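Local coordinates for TRAP dicarboxylate transporter-DctP subunit (Rhodobacter sphaeroides, PDB 4PE3), which probably binds a small organic acid in the periplasm as the solute-binding component of a TRAP transporter and hands it to the membrane permease, at residues Asn45-Val51 with Ile269-Gln274; Ile74-Thr80 with Leu88-Thr94; Arg102-Phe106 with Leu138-Tyr142; Arg34-Pro40 with Met69-Val75; Val149-Gly153 with Gln274-Leu278. One frame throughout, in Å; residues are numbered along the deposited sequence.

Contact 1. Residues Asn45-Val51 with Ile269-Gln274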
# COMPACT_ATOMS: atom_id res chain seq x y z
N ASN A 45 -4.70 7.20 10.02
CA ASN A 45 -3.34 7.08 9.53
C ASN A 45 -2.58 8.39 9.75
O ASN A 45 -1.41 8.37 10.07
CB ASN A 45 -3.35 6.61 8.08
CG ASN A 45 -3.80 5.17 7.95
OD1 ASN A 45 -3.32 4.30 8.68
ND2 ASN A 45 -4.75 4.93 7.08
N PHE A 46 -3.25 9.53 9.58
CA PHE A 46 -2.66 10.79 9.96
C PHE A 46 -2.22 10.75 11.42
O PHE A 46 -1.11 11.13 11.78
CB PHE A 46 -3.63 11.96 9.77
CG PHE A 46 -3.00 13.27 10.07
CD1 PHE A 46 -2.20 13.91 9.13
CD2 PHE A 46 -3.18 13.87 11.31
CE1 PHE A 46 -1.59 15.12 9.42
CE2 PHE A 46 -2.58 15.08 11.61
CZ PHE A 46 -1.78 15.71 10.65
N GLU A 47 -3.11 10.30 12.29
CA GLU A 47 -2.75 10.20 13.71
C GLU A 47 -1.54 9.31 13.98
O GLU A 47 -0.68 9.64 14.81
CB GLU A 47 -3.95 9.74 14.53
CG GLU A 47 -4.99 10.82 14.70
CD GLU A 47 -4.41 12.00 15.43
OE1 GLU A 47 -3.83 11.80 16.52
OE2 GLU A 47 -4.50 13.09 14.90
N LEU A 48 -1.47 8.19 13.27
CA LEU A 48 -0.33 7.29 13.42
C LEU A 48 0.96 7.95 12.94
O LEU A 48 2.05 7.66 13.46
CB LEU A 48 -0.58 5.97 12.68
CG LEU A 48 -1.51 4.97 13.40
CD1 LEU A 48 -2.08 3.89 12.45
CD2 LEU A 48 -0.78 4.32 14.54
N GLN A 49 0.84 8.84 11.96
CA GLN A 49 2.02 9.54 11.45
C GLN A 49 2.66 10.46 12.49
O GLN A 49 3.84 10.80 12.37
CB GLN A 49 1.66 10.29 10.16
CG GLN A 49 1.41 9.35 9.01
CD GLN A 49 0.67 9.98 7.87
OE1 GLN A 49 0.54 11.19 7.80
NE2 GLN A 49 0.16 9.16 6.97
N HIS A 50 1.91 10.86 13.52
CA HIS A 50 2.52 11.62 14.61
C HIS A 50 3.70 10.83 15.22
O HIS A 50 4.61 11.42 15.79
CB HIS A 50 1.57 11.90 15.76
CG HIS A 50 0.49 12.91 15.50
ND1 HIS A 50 0.72 14.20 15.08
CD2 HIS A 50 -0.83 12.82 15.73
CE1 HIS A 50 -0.44 14.86 15.03
NE2 HIS A 50 -1.40 14.03 15.41
N VAL A 51 3.64 9.50 15.16
CA VAL A 51 4.73 8.68 15.72
C VAL A 51 6.06 9.02 15.05
O VAL A 51 7.08 9.08 15.72
CB VAL A 51 4.41 7.18 15.64
CG1 VAL A 51 5.57 6.33 16.14
CG2 VAL A 51 3.16 6.88 16.45
N ILE A 269 10.18 3.00 13.32
CA ILE A 269 9.29 2.87 14.46
C ILE A 269 7.85 3.24 14.07
O ILE A 269 6.90 2.53 14.41
CB ILE A 269 9.76 3.73 15.65
CG1 ILE A 269 11.05 3.17 16.22
CG2 ILE A 269 8.68 3.78 16.74
CD1 ILE A 269 11.78 4.17 17.13
N PHE A 270 7.69 4.34 13.33
CA PHE A 270 6.39 4.71 12.81
C PHE A 270 5.81 3.57 11.96
O PHE A 270 4.66 3.16 12.15
CB PHE A 270 6.48 6.02 12.01
CG PHE A 270 5.46 6.17 10.92
CD1 PHE A 270 4.10 6.18 11.21
CD2 PHE A 270 5.85 6.29 9.61
CE1 PHE A 270 3.18 6.31 10.21
CE2 PHE A 270 4.93 6.41 8.60
CZ PHE A 270 3.59 6.41 8.89
N GLN A 271 6.63 3.06 11.04
CA GLN A 271 6.19 2.00 10.15
C GLN A 271 5.66 0.81 10.95
O GLN A 271 4.57 0.29 10.66
CB GLN A 271 7.36 1.59 9.27
CG GLN A 271 7.16 0.34 8.44
CD GLN A 271 8.47 -0.32 8.13
OE1 GLN A 271 8.85 -1.28 8.79
NE2 GLN A 271 9.19 0.23 7.17
N GLN A 272 6.42 0.36 11.93
CA GLN A 272 6.06 -0.82 12.71
C GLN A 272 4.83 -0.59 13.59
O GLN A 272 3.98 -1.46 13.74
CB GLN A 272 7.25 -1.30 13.53
CG GLN A 272 8.37 -1.88 12.67
CD GLN A 272 7.94 -3.17 12.01
OE1 GLN A 272 7.54 -4.11 12.69
NE2 GLN A 272 7.97 -3.21 10.67
N THR A 273 4.74 0.60 14.17
CA THR A 273 3.59 0.94 15.01
C THR A 273 2.33 0.94 14.16
O THR A 273 1.27 0.46 14.60
CB THR A 273 3.78 2.32 15.68
OG1 THR A 273 4.96 2.28 16.48
CG2 THR A 273 2.57 2.69 16.54
N GLN A 274 2.42 1.50 12.96
CA GLN A 274 1.30 1.53 12.04
C GLN A 274 0.88 0.11 11.64
O GLN A 274 -0.28 -0.25 11.74
CB GLN A 274 1.61 2.36 10.81
CG GLN A 274 0.51 2.36 9.75
CD GLN A 274 0.67 3.47 8.75
OE1 GLN A 274 1.73 3.63 8.16
NE2 GLN A 274 -0.40 4.24 8.53
O HOH W 1 0.13 6.27 6.35
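With CG turned opposite the backbone N (chi1 176°) and the chain extended beyond it, Gln274 reaches across to Asn45, while Phe270 lays its ring against Leu48 and Gln49. The Gln274 amide donates from NE2 to Asn45 OD1 at 2.9 Å. The N-H...O angle of 137° makes the bond bent, and separately the donor stands above the Asn45 carbonyl plane rather than on a lone pair. A bridging water accepts from Gln274 NE2 and from Gln49 NE2, 3.0 Å each, giving the Gln274 amide nitrogen two acceptors. Phe270 comes in obliquely: its CD1 lies 3.4 Å from Leu48 O, and its CZ touches the aliphatic CG of Gln49 at 3.7 Å. The polar end of Gln49 is occupied separately, with OE1 bonded to Ser37 OG. Further along, Val51 CG1 sits 3.8 Å from Phe270 CA and also meets Ile269 CG2, and Leu48 CD1 rests on Gln274 CG at 4.0 Å. The interface is therefore apolar at the Val51 end and amide-rich at the Asn45 end. The two helix segments approach to 8.6 Å between axes and run 140° apart in direction, roughly antiparallel. Helices 44-59 and 257-291 thus pack together beside the five-stranded sheet: Gln49 also touches Leu68 of strand 65-69, and Phe270 and Gln274 reach Ser150 of strand 144-150.

Contact 2. Residues Ile74-Thr80 with Leu88-Thr94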
# COMPACT_ATOMS: atom_id res chain seq x y z
N ILE A 74 -0.23 23.06 2.39
CA ILE A 74 0.68 23.97 1.72
C ILE A 74 0.54 23.84 0.22
O ILE A 74 0.55 24.85 -0.49
CB ILE A 74 2.14 23.72 2.15
CG1 ILE A 74 2.28 23.80 3.66
CG2 ILE A 74 3.07 24.74 1.49
CD1 ILE A 74 2.02 25.21 4.22
N VAL A 75 0.40 22.61 -0.29
CA VAL A 75 0.24 22.41 -1.72
C VAL A 75 -0.64 21.22 -2.04
O VAL A 75 -0.95 20.41 -1.17
CB VAL A 75 1.59 22.17 -2.41
CG1 VAL A 75 2.38 23.47 -2.49
CG2 VAL A 75 2.37 21.07 -1.68
N ASP A 76 -1.04 21.13 -3.30
CA ASP A 76 -1.83 20.01 -3.80
C ASP A 76 -1.10 18.69 -3.54
O ASP A 76 0.13 18.63 -3.63
CB ASP A 76 -2.05 20.22 -5.30
CG ASP A 76 -2.94 19.17 -5.91
OD1 ASP A 76 -2.41 18.14 -6.40
OD2 ASP A 76 -4.17 19.38 -5.90
N TYR A 77 -1.84 17.63 -3.23
CA TYR A 77 -1.24 16.32 -2.92
C TYR A 77 -0.36 15.71 -4.03
O TYR A 77 0.52 14.89 -3.74
CB TYR A 77 -2.32 15.32 -2.49
CG TYR A 77 -3.20 14.81 -3.61
CD1 TYR A 77 -4.22 15.60 -4.14
CD2 TYR A 77 -3.01 13.55 -4.14
CE1 TYR A 77 -5.01 15.13 -5.17
CE2 TYR A 77 -3.80 13.07 -5.16
CZ TYR A 77 -4.80 13.86 -5.67
OH TYR A 77 -5.59 13.39 -6.70
N LYS A 78 -0.58 16.08 -5.29
CA LYS A 78 0.22 15.57 -6.38
C LYS A 78 1.47 16.40 -6.61
O LYS A 78 2.34 16.01 -7.40
CB LYS A 78 -0.59 15.51 -7.68
CG LYS A 78 -1.66 14.43 -7.67
CD LYS A 78 -1.83 13.83 -9.05
CE LYS A 78 -2.87 12.74 -9.07
NZ LYS A 78 -3.39 12.53 -10.45
N GLU A 79 1.59 17.52 -5.92
CA GLU A 79 2.68 18.45 -6.18
C GLU A 79 3.64 18.55 -5.01
O GLU A 79 4.50 19.42 -4.98
CB GLU A 79 2.14 19.83 -6.52
CG GLU A 79 1.24 19.86 -7.75
CD GLU A 79 1.76 19.01 -8.90
OE1 GLU A 79 2.96 19.11 -9.23
OE2 GLU A 79 0.96 18.23 -9.47
N THR A 80 3.52 17.65 -4.04
CA THR A 80 4.45 17.68 -2.93
C THR A 80 5.91 17.51 -3.38
O THR A 80 6.78 18.14 -2.80
CB THR A 80 4.09 16.72 -1.79
OG1 THR A 80 3.82 15.41 -2.30
CG2 THR A 80 2.85 17.21 -1.04
N LEU A 88 9.49 24.80 -0.19
CA LEU A 88 8.21 25.26 0.32
C LEU A 88 7.69 24.35 1.46
O LEU A 88 7.09 24.80 2.43
CB LEU A 88 7.21 25.32 -0.83
CG LEU A 88 5.77 25.69 -0.47
CD1 LEU A 88 5.73 27.04 0.26
CD2 LEU A 88 4.91 25.73 -1.72
N ILE A 89 7.92 23.05 1.31
CA ILE A 89 7.82 22.11 2.42
C ILE A 89 9.13 21.31 2.38
O ILE A 89 9.92 21.47 1.43
CB ILE A 89 6.61 21.17 2.30
CG1 ILE A 89 6.67 20.36 1.01
CG2 ILE A 89 5.30 21.95 2.37
CD1 ILE A 89 5.52 19.35 0.90
N ASP A 90 9.39 20.49 3.39
CA ASP A 90 10.64 19.74 3.48
C ASP A 90 10.51 18.24 3.21
O ASP A 90 11.50 17.58 2.92
CB ASP A 90 11.28 19.95 4.84
CG ASP A 90 11.58 21.41 5.10
OD1 ASP A 90 12.29 22.04 4.29
OD2 ASP A 90 11.07 21.94 6.11
N GLY A 91 9.31 17.69 3.33
CA GLY A 91 9.10 16.29 3.03
C GLY A 91 7.64 15.98 2.87
O GLY A 91 6.78 16.87 2.97
N HIS A 92 7.36 14.71 2.62
CA HIS A 92 5.98 14.22 2.59
C HIS A 92 5.85 12.80 3.10
O HIS A 92 6.85 12.05 3.17
CB HIS A 92 5.33 14.37 1.19
CG HIS A 92 5.98 13.58 0.09
ND1 HIS A 92 5.78 13.91 -1.23
CD2 HIS A 92 6.75 12.46 0.09
CE1 HIS A 92 6.42 13.05 -2.00
NE2 HIS A 92 7.03 12.17 -1.22
N ILE A 93 4.64 12.46 3.49
CA ILE A 93 4.26 11.09 3.80
C ILE A 93 3.06 10.88 2.91
O ILE A 93 1.98 11.40 3.20
CB ILE A 93 3.91 10.89 5.29
CG1 ILE A 93 5.05 11.33 6.21
CG2 ILE A 93 3.55 9.43 5.52
CD1 ILE A 93 4.78 11.18 7.69
N THR A 94 3.23 10.15 1.81
CA THR A 94 2.20 10.16 0.78
C THR A 94 2.13 8.88 -0.05
O THR A 94 3.02 8.04 0.01
CB THR A 94 2.38 11.38 -0.15
OG1 THR A 94 1.19 11.58 -0.90
CG2 THR A 94 3.56 11.17 -1.09
O HOH W 2 1.47 14.18 -1.55
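Ile74 overlaps both Leu88 and Ile89: its CG2 is 3.5 Å from Leu88 CG, a close carbon pair, and its CB meets Ile89 CG2 at 3.6 Å as the two isoleucines run antiparallel alongside each other. Val75 extends this apolar patch, with CG1 against Leu88 CD2, and Ile89 CD1 reaches Thr80 CG2 at 3.9 Å. The chemistry then turns polar. Thr80 OG1 lies at the edge of the His92 ring, near its plane, and is hydrogen-bonded to His92 ND1 at 2.7 Å; chi1 63° sets CG between the backbone N and the carbonyl carbon, and from there ND1 faces Thr80. Thr94 CG2 sits over the centre of one ring face, 3.4 Å above it. A water joins Thr80 OG1 and Thr94 OG1 and donates to Tyr77 O. His92 NE2 is bonded to Glu244 OE2, which fixes the ring from its far end, and a leucine here would probably leave both Thr80 OG1 and Glu244 without this mate. The two segments flank helix 80-86, whose Ala83 and Ile84 pack on Ile89; strand 91-95 runs in the sheet between strands 32-37 and 243-248.

Contact 3. Residues Arg102-Phe106 with Leu138-Tyr142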
# COMPACT_ATOMS: atom_id res chain seq x y z
N ARG A 102 3.87 10.55 -13.78
CA ARG A 102 5.25 10.89 -14.09
C ARG A 102 5.97 9.75 -14.79
O ARG A 102 6.79 9.99 -15.67
CB ARG A 102 6.03 11.24 -12.82
CG ARG A 102 5.45 12.40 -12.05
CD ARG A 102 6.35 12.82 -10.90
NE ARG A 102 5.75 13.92 -10.16
CZ ARG A 102 6.42 14.87 -9.51
NH1 ARG A 102 7.75 14.87 -9.50
NH2 ARG A 102 5.76 15.82 -8.87
N ASP A 103 5.69 8.54 -14.34
CA ASP A 103 6.30 7.33 -14.89
C ASP A 103 5.49 6.15 -14.42
O ASP A 103 5.17 6.05 -13.24
CB ASP A 103 7.74 7.18 -14.41
CG ASP A 103 8.51 6.15 -15.20
OD1 ASP A 103 8.16 4.95 -15.16
OD2 ASP A 103 9.49 6.52 -15.87
N PRO A 104 5.13 5.23 -15.34
CA PRO A 104 4.31 4.10 -14.87
C PRO A 104 4.99 3.27 -13.78
O PRO A 104 4.32 2.52 -13.07
CB PRO A 104 4.09 3.25 -16.12
CG PRO A 104 4.66 4.02 -17.29
CD PRO A 104 5.49 5.15 -16.77
N ALA A 105 6.31 3.38 -13.64
CA ALA A 105 7.01 2.69 -12.57
C ALA A 105 6.45 3.04 -11.20
O ALA A 105 6.47 2.22 -10.28
CB ALA A 105 8.50 3.02 -12.61
N PHE A 106 6.00 4.28 -11.05
CA PHE A 106 5.47 4.72 -9.77
C PHE A 106 4.24 3.91 -9.39
O PHE A 106 4.10 3.51 -8.23
CB PHE A 106 5.15 6.22 -9.79
CG PHE A 106 6.37 7.12 -9.68
CD1 PHE A 106 7.03 7.27 -8.46
CD2 PHE A 106 6.86 7.80 -10.78
CE1 PHE A 106 8.15 8.08 -8.36
CE2 PHE A 106 7.97 8.61 -10.68
CZ PHE A 106 8.60 8.76 -9.46
N LEU A 138 14.00 6.56 -8.51
CA LEU A 138 12.82 7.23 -9.01
C LEU A 138 12.71 8.66 -8.54
O LEU A 138 12.28 9.52 -9.30
CB LEU A 138 11.56 6.47 -8.59
CG LEU A 138 11.28 5.20 -9.39
CD1 LEU A 138 10.16 4.40 -8.76
CD2 LEU A 138 10.93 5.56 -10.82
N ILE A 139 13.08 8.93 -7.30
CA ILE A 139 12.79 10.25 -6.74
C ILE A 139 13.97 11.18 -6.52
O ILE A 139 13.77 12.38 -6.40
CB ILE A 139 11.87 10.19 -5.48
CG1 ILE A 139 12.61 9.72 -4.23
CG2 ILE A 139 10.69 9.27 -5.76
CD1 ILE A 139 11.76 9.74 -2.96
N ASN A 140 15.21 10.67 -6.54
CA ASN A 140 16.37 11.56 -6.55
C ASN A 140 16.31 12.52 -7.73
O ASN A 140 16.67 13.69 -7.60
CB ASN A 140 17.69 10.79 -6.59
CG ASN A 140 18.02 10.03 -5.30
OD1 ASN A 140 18.96 9.23 -5.30
ND2 ASN A 140 17.26 10.25 -4.23
N PRO A 141 15.85 12.07 -8.90
CA PRO A 141 15.75 13.01 -10.03
C PRO A 141 14.76 14.16 -9.81
O PRO A 141 14.78 15.14 -10.57
CB PRO A 141 15.29 12.11 -11.19
CG PRO A 141 15.84 10.77 -10.85
CD PRO A 141 15.66 10.67 -9.35
N TYR A 142 13.94 14.05 -8.77
CA TYR A 142 13.03 15.12 -8.37
C TYR A 142 13.52 15.88 -7.16
O TYR A 142 12.81 16.75 -6.66
CB TYR A 142 11.65 14.52 -8.11
CG TYR A 142 11.06 14.00 -9.38
CD1 TYR A 142 10.78 14.87 -10.43
CD2 TYR A 142 10.82 12.66 -9.56
CE1 TYR A 142 10.26 14.41 -11.61
CE2 TYR A 142 10.30 12.19 -10.73
CZ TYR A 142 10.02 13.06 -11.75
OH TYR A 142 9.50 12.58 -12.93
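The loop and first turn of helix 104-110 meet segment 138-142, with Phe106 CA and Leu138 CA 7.8 Å apart as the nearest backbone pair. Helix 104-110 opens with an N-cap at Asp103, whose OD1 accepts from Ala105 N through its anti lone pair at 2.9 Å, a nearly straight bond of 165°. This capped turn presents Phe106 to the partner segment. Its ring rim, CE1, touches Leu138 CB at 3.8 Å, and Leu138 CD2 lies over one face, offset toward the rim. Ile139 CG2 comes to the ring edge near its plane, and Tyr142 CE2 lies 4.0 Å from Phe106 CZ, also near the plane of the Phe106 ring. Ala105 CB adds a contact to Leu138 CD2. Outside the segments, Met325 of helix 324-339 packs on both Ala105 and Leu138, and Ile139 also leans on strands 144-150 and 243-248, so helix 324-339 covers one part of the contact and the sheet another. Toward the more open side the chemistry changes to a cation-pi pair. Arg102 runs extended from CG to NE, alongside Tyr142 but pointing the other way, which carries the guanidinium over the ring: CZ is 4.5 Å from the Tyr142 ring centroid, 12° off the normal. The planes stand 77° apart, hence an edge-on approach in which Arg102 NH1 comes down to 3.2 Å from Tyr142 CD1.

Contact 4. Residues Arg34-Pro40 with Met69-Val75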
# COMPACT_ATOMS: atom_id res chain seq x y z
N ARG A 34 9.19 20.57 7.80
CA ARG A 34 7.74 20.48 7.61
C ARG A 34 7.40 19.40 6.58
O ARG A 34 7.89 19.46 5.43
CB ARG A 34 7.22 21.84 7.15
CG ARG A 34 7.94 23.01 7.80
CD ARG A 34 7.76 24.28 7.00
NE ARG A 34 6.45 24.86 7.22
CZ ARG A 34 5.66 25.35 6.27
NH1 ARG A 34 6.03 25.33 4.99
NH2 ARG A 34 4.48 25.87 6.60
N PHE A 35 6.61 18.43 7.00
CA PHE A 35 6.18 17.33 6.14
C PHE A 35 4.69 17.39 5.90
O PHE A 35 3.93 17.59 6.84
CB PHE A 35 6.46 16.01 6.83
CG PHE A 35 7.84 15.49 6.63
CD1 PHE A 35 8.94 16.20 7.07
CD2 PHE A 35 8.04 14.26 6.02
CE1 PHE A 35 10.21 15.70 6.89
CE2 PHE A 35 9.31 13.77 5.84
CZ PHE A 35 10.39 14.50 6.27
N GLN A 36 4.25 17.25 4.66
CA GLN A 36 2.85 17.19 4.36
C GLN A 36 2.39 15.75 4.13
O GLN A 36 3.04 14.98 3.41
CB GLN A 36 2.51 18.02 3.14
CG GLN A 36 1.02 18.19 3.01
CD GLN A 36 0.62 19.11 1.91
OE1 GLN A 36 0.73 20.34 2.05
NE2 GLN A 36 0.16 18.55 0.80
N SER A 37 1.29 15.37 4.77
CA SER A 37 0.69 14.05 4.66
C SER A 37 -0.25 14.01 3.47
O SER A 37 -0.72 15.04 3.01
CB SER A 37 -0.10 13.80 5.94
OG SER A 37 -0.69 12.50 5.91
N SER A 38 -0.55 12.81 2.99
CA SER A 38 -1.67 12.63 2.06
C SER A 38 -3.02 12.45 2.78
O SER A 38 -4.06 12.37 2.15
CB SER A 38 -1.40 11.42 1.15
OG SER A 38 -1.16 10.29 1.94
N ASP A 39 -3.00 12.38 4.11
CA ASP A 39 -4.22 12.18 4.88
C ASP A 39 -4.64 13.47 5.58
O ASP A 39 -3.81 14.34 5.88
CB ASP A 39 -4.01 11.07 5.89
CG ASP A 39 -3.74 9.74 5.23
OD1 ASP A 39 -4.52 9.36 4.35
OD2 ASP A 39 -2.75 9.07 5.58
N PRO A 40 -5.93 13.61 5.85
CA PRO A 40 -6.43 14.77 6.58
C PRO A 40 -6.34 14.61 8.09
O PRO A 40 -6.22 13.49 8.58
CB PRO A 40 -7.90 14.82 6.16
CG PRO A 40 -8.26 13.38 5.96
CD PRO A 40 -7.03 12.74 5.39
N MSE A 69 1.78 18.13 8.64
CA MSE A 69 0.68 18.95 8.16
C MSE A 69 -0.29 18.11 7.33
O MSE A 69 0.13 17.34 6.48
CB MSE A 69 1.25 20.09 7.31
CG MSE A 69 2.21 20.99 8.08
SE MSE A 69 3.18 22.25 6.93
CE MSE A 69 3.87 21.00 5.61
N PRO A 70 -1.59 18.26 7.56
CA PRO A 70 -2.54 17.45 6.79
C PRO A 70 -2.48 17.74 5.29
O PRO A 70 -1.96 18.78 4.85
CB PRO A 70 -3.91 17.86 7.34
CG PRO A 70 -3.64 18.62 8.57
CD PRO A 70 -2.25 19.12 8.55
N VAL A 71 -2.99 16.81 4.50
CA VAL A 71 -3.02 16.95 3.05
C VAL A 71 -3.60 18.28 2.63
O VAL A 71 -4.61 18.74 3.18
CB VAL A 71 -3.81 15.78 2.43
CG1 VAL A 71 -5.25 15.82 2.88
CG2 VAL A 71 -3.66 15.80 0.90
N GLY A 72 -2.94 18.91 1.66
CA GLY A 72 -3.41 20.14 1.05
C GLY A 72 -3.11 21.40 1.84
O GLY A 72 -3.55 22.47 1.43
N THR A 73 -2.38 21.29 2.94
CA THR A 73 -2.09 22.47 3.77
C THR A 73 -1.32 23.51 3.01
O THR A 73 -1.68 24.68 3.00
CB THR A 73 -1.24 22.13 4.99
OG1 THR A 73 -2.00 21.33 5.88
CG2 THR A 73 -0.82 23.40 5.72
N ILE A 74 -0.23 23.06 2.39
CA ILE A 74 0.68 23.97 1.72
C ILE A 74 0.54 23.84 0.22
O ILE A 74 0.55 24.85 -0.49
CB ILE A 74 2.14 23.72 2.15
CG1 ILE A 74 2.28 23.80 3.66
CG2 ILE A 74 3.07 24.74 1.49
CD1 ILE A 74 2.02 25.21 4.22
N VAL A 75 0.40 22.61 -0.29
CA VAL A 75 0.24 22.41 -1.72
C VAL A 75 -0.64 21.22 -2.04
O VAL A 75 -0.95 20.41 -1.17
CB VAL A 75 1.59 22.17 -2.41
CG1 VAL A 75 2.38 23.47 -2.49
CG2 VAL A 75 2.37 21.07 -1.68
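Backbone hydrogen bonds come first between 34-40 and 69-75: Met69 N donates to Phe35 O and Ser37 N to Met69 O, the latter nearly linear at 176°, marking a parallel bridge of Gln36 with Met69. Beyond the strand, Val71 N bonds to Asp39 O at 2.9 Å. Side-chain to backbone bonds follow. Gln36 sends an extended chain, its CG opposite the backbone N (chi1 -168°), into the loop, where OE1 accepts from Ile74 N at 2.9 Å and from Val75 N at 3.3 Å, the second on an in-plane lone pair. Its NE2 donates to Val75 O at 2.9 Å, so three bonds fix the amide's rotation. Replacing this glutamine by leucine would probably leave Ile74 N, Val75 N and Val75 O without these partners and let the loop shift. Packing comes third: selenomethionine Met69 places SE over one face of the Arg34 guanidinium, Ile74 CD1 approaches Arg34 NH2 at 3.5 Å, and Val71 CG1 makes apolar contact with Pro40. A type II turn spans Pro70 to Thr73, and Ser37 OG, also hydrogen-bonded to Gln49 OE1, closes an ST turn onto Asp39 N. Outermost strand 65-69 pairs parallel with inner strand 32-37 of the mixed five-stranded sheet, its following loop pinned by Gln36.

Contact 5. Residues Val149-Gly153 with Gln274-Leu278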
# COMPACT_ATOMS: atom_id res chain seq x y z
N VAL A 149 9.47 3.24 4.11
CA VAL A 149 8.16 2.87 3.62
C VAL A 149 7.18 2.65 4.78
O VAL A 149 7.58 2.30 5.90
CB VAL A 149 8.26 1.59 2.72
CG1 VAL A 149 8.47 0.34 3.55
CG2 VAL A 149 7.04 1.47 1.87
N SER A 150 5.91 2.87 4.50
CA SER A 150 4.84 2.49 5.40
C SER A 150 3.67 2.05 4.56
O SER A 150 3.77 1.99 3.35
CB SER A 150 4.48 3.68 6.27
OG SER A 150 4.20 4.83 5.48
N THR A 151 2.55 1.71 5.19
CA THR A 151 1.35 1.36 4.45
C THR A 151 0.08 1.62 5.27
O THR A 151 0.07 1.47 6.48
CB THR A 151 1.42 -0.13 4.03
OG1 THR A 151 0.24 -0.49 3.29
CG2 THR A 151 1.53 -1.00 5.24
N PRO A 152 -1.02 1.97 4.59
CA PRO A 152 -2.31 1.98 5.28
C PRO A 152 -2.93 0.58 5.39
O PRO A 152 -4.05 0.43 5.90
CB PRO A 152 -3.18 2.85 4.37
CG PRO A 152 -2.59 2.62 3.00
CD PRO A 152 -1.11 2.51 3.22
N GLY A 153 -2.23 -0.44 4.89
CA GLY A 153 -2.62 -1.82 5.16
C GLY A 153 -2.87 -2.69 3.95
O GLY A 153 -3.24 -2.21 2.88
N GLN A 274 2.42 1.50 12.96
CA GLN A 274 1.30 1.53 12.04
C GLN A 274 0.88 0.11 11.64
O GLN A 274 -0.28 -0.25 11.74
CB GLN A 274 1.61 2.36 10.81
CG GLN A 274 0.51 2.36 9.75
CD GLN A 274 0.67 3.47 8.75
OE1 GLN A 274 1.73 3.63 8.16
NE2 GLN A 274 -0.40 4.24 8.53
N ILE A 275 1.83 -0.72 11.22
CA ILE A 275 1.49 -2.07 10.81
C ILE A 275 0.87 -2.86 11.95
O ILE A 275 -0.10 -3.57 11.75
CB ILE A 275 2.70 -2.77 10.19
CG1 ILE A 275 2.87 -2.20 8.77
CG2 ILE A 275 2.53 -4.28 10.19
CD1 ILE A 275 4.26 -2.01 8.40
N ASP A 276 1.42 -2.72 13.15
CA ASP A 276 0.90 -3.48 14.29
C ASP A 276 -0.48 -2.98 14.69
O ASP A 276 -1.37 -3.76 15.05
CB ASP A 276 1.90 -3.44 15.46
CG ASP A 276 3.21 -4.16 15.16
OD1 ASP A 276 3.27 -4.90 14.16
OD2 ASP A 276 4.17 -3.97 15.95
N THR A 277 -0.71 -1.68 14.60
CA THR A 277 -2.02 -1.12 14.93
C THR A 277 -3.08 -1.61 13.94
O THR A 277 -4.17 -2.03 14.32
CB THR A 277 -1.97 0.42 14.95
OG1 THR A 277 -1.09 0.86 15.99
CG2 THR A 277 -3.33 1.04 15.20
N LEU A 278 -2.75 -1.59 12.67
CA LEU A 278 -3.63 -2.09 11.62
C LEU A 278 -3.93 -3.57 11.85
O LEU A 278 -5.06 -4.02 11.69
CB LEU A 278 -2.98 -1.90 10.25
CG LEU A 278 -2.84 -0.46 9.73
CD1 LEU A 278 -1.89 -0.37 8.59
CD2 LEU A 278 -4.21 0.07 9.31
O HOH W 3 1.50 4.45 5.74
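Thr151 and Gln274 meet where the end of strand 144-150 passes helix 257-291, a strand-to-helix packing in the alpha/beta fold of this solute-binding protein. The Gln274 amide lies against the Thr151 carbonyl without bonding to it: Thr151 O is 3.1 Å from Gln274 CD. Gln274 NE2 turns instead to Asn45 OD1. OE1 faces the serine and touches Ser150 CB at 3.3 Å; a water donates to this OE1 at 2.6 Å and is also hydrogen-bonded to Ser150 OG, bridging the two side chains. Ser150 OG, set between backbone N and carbonyl carbon at chi1 52°, has Val243 O as a further partner. Thr151 divides its branches: OG1, opposite its backbone N at chi1 -180°, accepts from Gly153 N in an ST turn and also bonds to Pro241 O, while CG2 meets Ile275 CG1 at 4.0 Å, the two side chains set roughly perpendicular. Gly153, with phi 124°, has backbone angles at which a CB would jam against the preceding carbonyl oxygen. Leu278 straddles the end of the turn with both methyls: CD1 is 3.4 Å from Thr151 O, and CD2 is 3.4 Å from Pro152 O.

Contacts 1 and 5 share Gln274 on helix 257-291, about 7 Å apart between centres; the first packs that helix on helix 44-59, the second on the end of strand 144-150. Contacts 2 and 4, about 6 Å apart between centres, share Ile74 and Val75 and involve neighbouring strands. Contact 3 is about 14 Å from contact 1 between nearest atoms but brushes contact 2 through Arg102 and Lys78. It is largely buried, the others partly, contact 4 having three exposed residues. Contact 4 divides its hydrogen bonds evenly between backbone pairs and the Gln36 amide; contact 2 adds a Thr-His bond to apolar packing, contact 3 a cation-pi pair. Contact 1 combines helix packing with an amide-water network; contact 5 has no direct hydrogen bond between segments.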